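Local structure of CBS domain protein (Bacillus anthracis, 3LQN) at residues 68-73 / 77-82. The protein is of unknown function but carries two tandem CBS domains, which in related proteins commonly bind adenosine-containing ligands and regulate attached or partner proteins. Numbering follows the deposited sequence.
Sequences MILDGI and ERIEFE
Ile73, just past the C-terminal end of helix 66-72, and Glu80 on the returning chain come closest in backbone terms, their CA atoms lying 5.1 Å apart. One hydrogen bond joins the two segments: Glu80 N donates to Ile73 O at 2.7 Å, nearly straight at 174° and in the carbonyl plane. Glu80 is also the centre of an inverse gamma turn, whose weak closing bond runs from Phe81 N to Ile79 O, and the chain then passes into a 3-10 segment that begins at Phe81.

Beside this bond the side chain of Ile73 points at the returning chain. Its CG1 sits between the backbone N and the carbonyl carbon (chi1 53°), and with the chain extended beyond, CD1 touches both Ile79 and Phe81. CD1 meets Ile79 CG2 at 3.4 Å, tighter than usual for two carbons; Ile73 crosses both side chains at about a right angle. The Phe81 ring is one of two modelled conformers; in this one Ile79 CG2 lies over one face, offset toward the rim, and Leu70 CD2 reaches the edge near its plane.

In the conformer described, Arg78 grips the Glu82 carboxylate end-on, NH2 bonding OE1 at 2.9 Å and NH1 bonding OE2 at 3.1 Å, a bidentate salt bridge between side chains four residues apart.

Phe81 stacks on Phe81 of the second subunit, and Ile79 packs on its Val44. Helix 66-72, in the first CBS sequence range, thus folds back on its following loop at the subunit interface of a protein whose tandem CBS pair probably forms a Bateman module.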
# COMPACT_ATOMS: atom_id res chain seq x y z
N MET A 68 0.87 -6.81 -8.74
CA MET A 68 1.38 -8.01 -9.41
C MET A 68 0.58 -8.24 -10.70
O MET A 68 1.12 -8.55 -11.75
CB MET A 68 1.27 -9.27 -8.55
CG MET A 68 2.22 -9.29 -7.39
SD MET A 68 1.82 -10.70 -6.35
CE MET A 68 2.22 -10.01 -4.77
N ILE A 69 -0.71 -8.00 -10.58
CA ILE A 69 -1.58 -8.14 -11.75
C ILE A 69 -1.26 -7.17 -12.86
O ILE A 69 -1.09 -7.59 -14.03
CB ILE A 69 -3.05 -8.05 -11.34
CG1 ILE A 69 -3.38 -9.26 -10.43
CG2 ILE A 69 -3.94 -8.10 -12.64
CD1 ILE A 69 -4.91 -9.25 -9.93
N LEU A 70 -1.19 -5.88 -12.52
CA LEU A 70 -0.89 -4.86 -13.54
C LEU A 70 0.55 -5.04 -14.11
O LEU A 70 0.76 -4.92 -15.30
CB LEU A 70 -1.06 -3.46 -12.95
CG LEU A 70 -2.51 -3.22 -12.46
CD1 LEU A 70 -2.57 -1.82 -11.78
CD2 LEU A 70 -3.49 -3.34 -13.65
N ASP A 71 1.50 -5.43 -13.26
CA ASP A 71 2.89 -5.68 -13.75
C ASP A 71 2.87 -6.83 -14.77
O ASP A 71 3.65 -6.87 -15.72
CB ASP A 71 3.79 -6.11 -12.58
CG ASP A 71 4.21 -4.94 -11.71
OD1 ASP A 71 3.91 -3.81 -12.09
OD2 ASP A 71 4.82 -5.15 -10.65
N GLY A 72 1.96 -7.75 -14.55
CA GLY A 72 1.83 -8.92 -15.38
C GLY A 72 1.29 -8.60 -16.74
O GLY A 72 1.44 -9.40 -17.64
N ILE A 73 0.65 -7.44 -16.90
CA ILE A 73 0.15 -7.03 -18.21
C ILE A 73 0.76 -5.68 -18.65
O ILE A 73 0.17 -4.93 -19.41
CB ILE A 73 -1.38 -6.93 -18.25
CG1 ILE A 73 -1.90 -6.06 -17.13
CG2 ILE A 73 -2.02 -8.32 -18.14
CD1 ILE A 73 -3.37 -5.72 -17.25
N GLU A 77 3.70 0.26 -24.37
CA GLU A 77 2.97 1.51 -24.55
C GLU A 77 1.64 1.62 -23.79
O GLU A 77 0.98 2.67 -23.83
CB GLU A 77 2.63 1.70 -26.06
CG GLU A 77 3.75 1.33 -27.03
CD GLU A 77 3.32 1.51 -28.48
OE1 GLU A 77 2.12 1.35 -28.77
OE2 GLU A 77 4.18 1.82 -29.34
N ARG A 78 1.23 0.55 -23.12
CA ARG A 78 -0.04 0.59 -22.44
C ARG A 78 -0.13 -0.60 -21.49
O ARG A 78 0.65 -1.54 -21.60
CB ARG A 78 -1.19 0.53 -23.44
CG ARG A 78 -1.00 -0.55 -24.49
CD ARG A 78 -2.08 -0.47 -25.54
NE ARG A 78 -3.37 -0.80 -24.97
CZ ARG A 78 -3.90 -2.01 -25.00
NH1 ARG A 78 -3.27 -3.02 -25.60
NH2 ARG A 78 -5.08 -2.22 -24.46
N ILE A 79 -1.05 -0.52 -20.55
CA ILE A 79 -1.35 -1.65 -19.67
C ILE A 79 -2.28 -2.52 -20.50
O ILE A 79 -3.33 -2.05 -20.94
CB ILE A 79 -2.03 -1.21 -18.37
CG1 ILE A 79 -1.12 -0.27 -17.52
CG2 ILE A 79 -2.45 -2.45 -17.56
CD1 ILE A 79 0.28 -0.90 -16.98
N GLU A 80 -1.88 -3.76 -20.74
CA GLU A 80 -2.55 -4.63 -21.74
C GLU A 80 -3.69 -5.45 -21.15
O GLU A 80 -3.60 -6.70 -21.01
CB GLU A 80 -1.52 -5.52 -22.42
CG GLU A 80 -0.43 -4.73 -23.09
CD GLU A 80 0.57 -5.58 -23.85
OE1 GLU A 80 0.83 -6.70 -23.42
OE2 GLU A 80 1.12 -5.09 -24.87
N PHE A 81 -4.77 -4.77 -20.78
CA PHE A 81 -5.86 -5.40 -20.03
C PHE A 81 -6.56 -6.56 -20.77
O PHE A 81 -7.16 -7.42 -20.13
CB PHE A 81 -6.90 -4.37 -19.54
CG PHE A 81 -6.38 -3.45 -18.45
CD1 PHE A 81 -6.04 -3.95 -17.21
CD2 PHE A 81 -6.20 -2.10 -18.69
CE1 PHE A 81 -5.54 -3.10 -16.22
CE2 PHE A 81 -5.72 -1.26 -17.73
CZ PHE A 81 -5.40 -1.75 -16.48
N GLU A 82 -6.51 -6.55 -22.10
CA GLU A 82 -7.13 -7.63 -22.84
C GLU A 82 -6.48 -8.95 -22.51
O GLU A 82 -7.11 -10.02 -22.64
CB GLU A 82 -7.04 -7.37 -24.35
CG GLU A 82 -5.62 -7.42 -24.89
CD GLU A 82 -4.87 -6.09 -24.73
OE1 GLU A 82 -5.44 -5.12 -24.16
OE2 GLU A 82 -3.69 -6.03 -25.19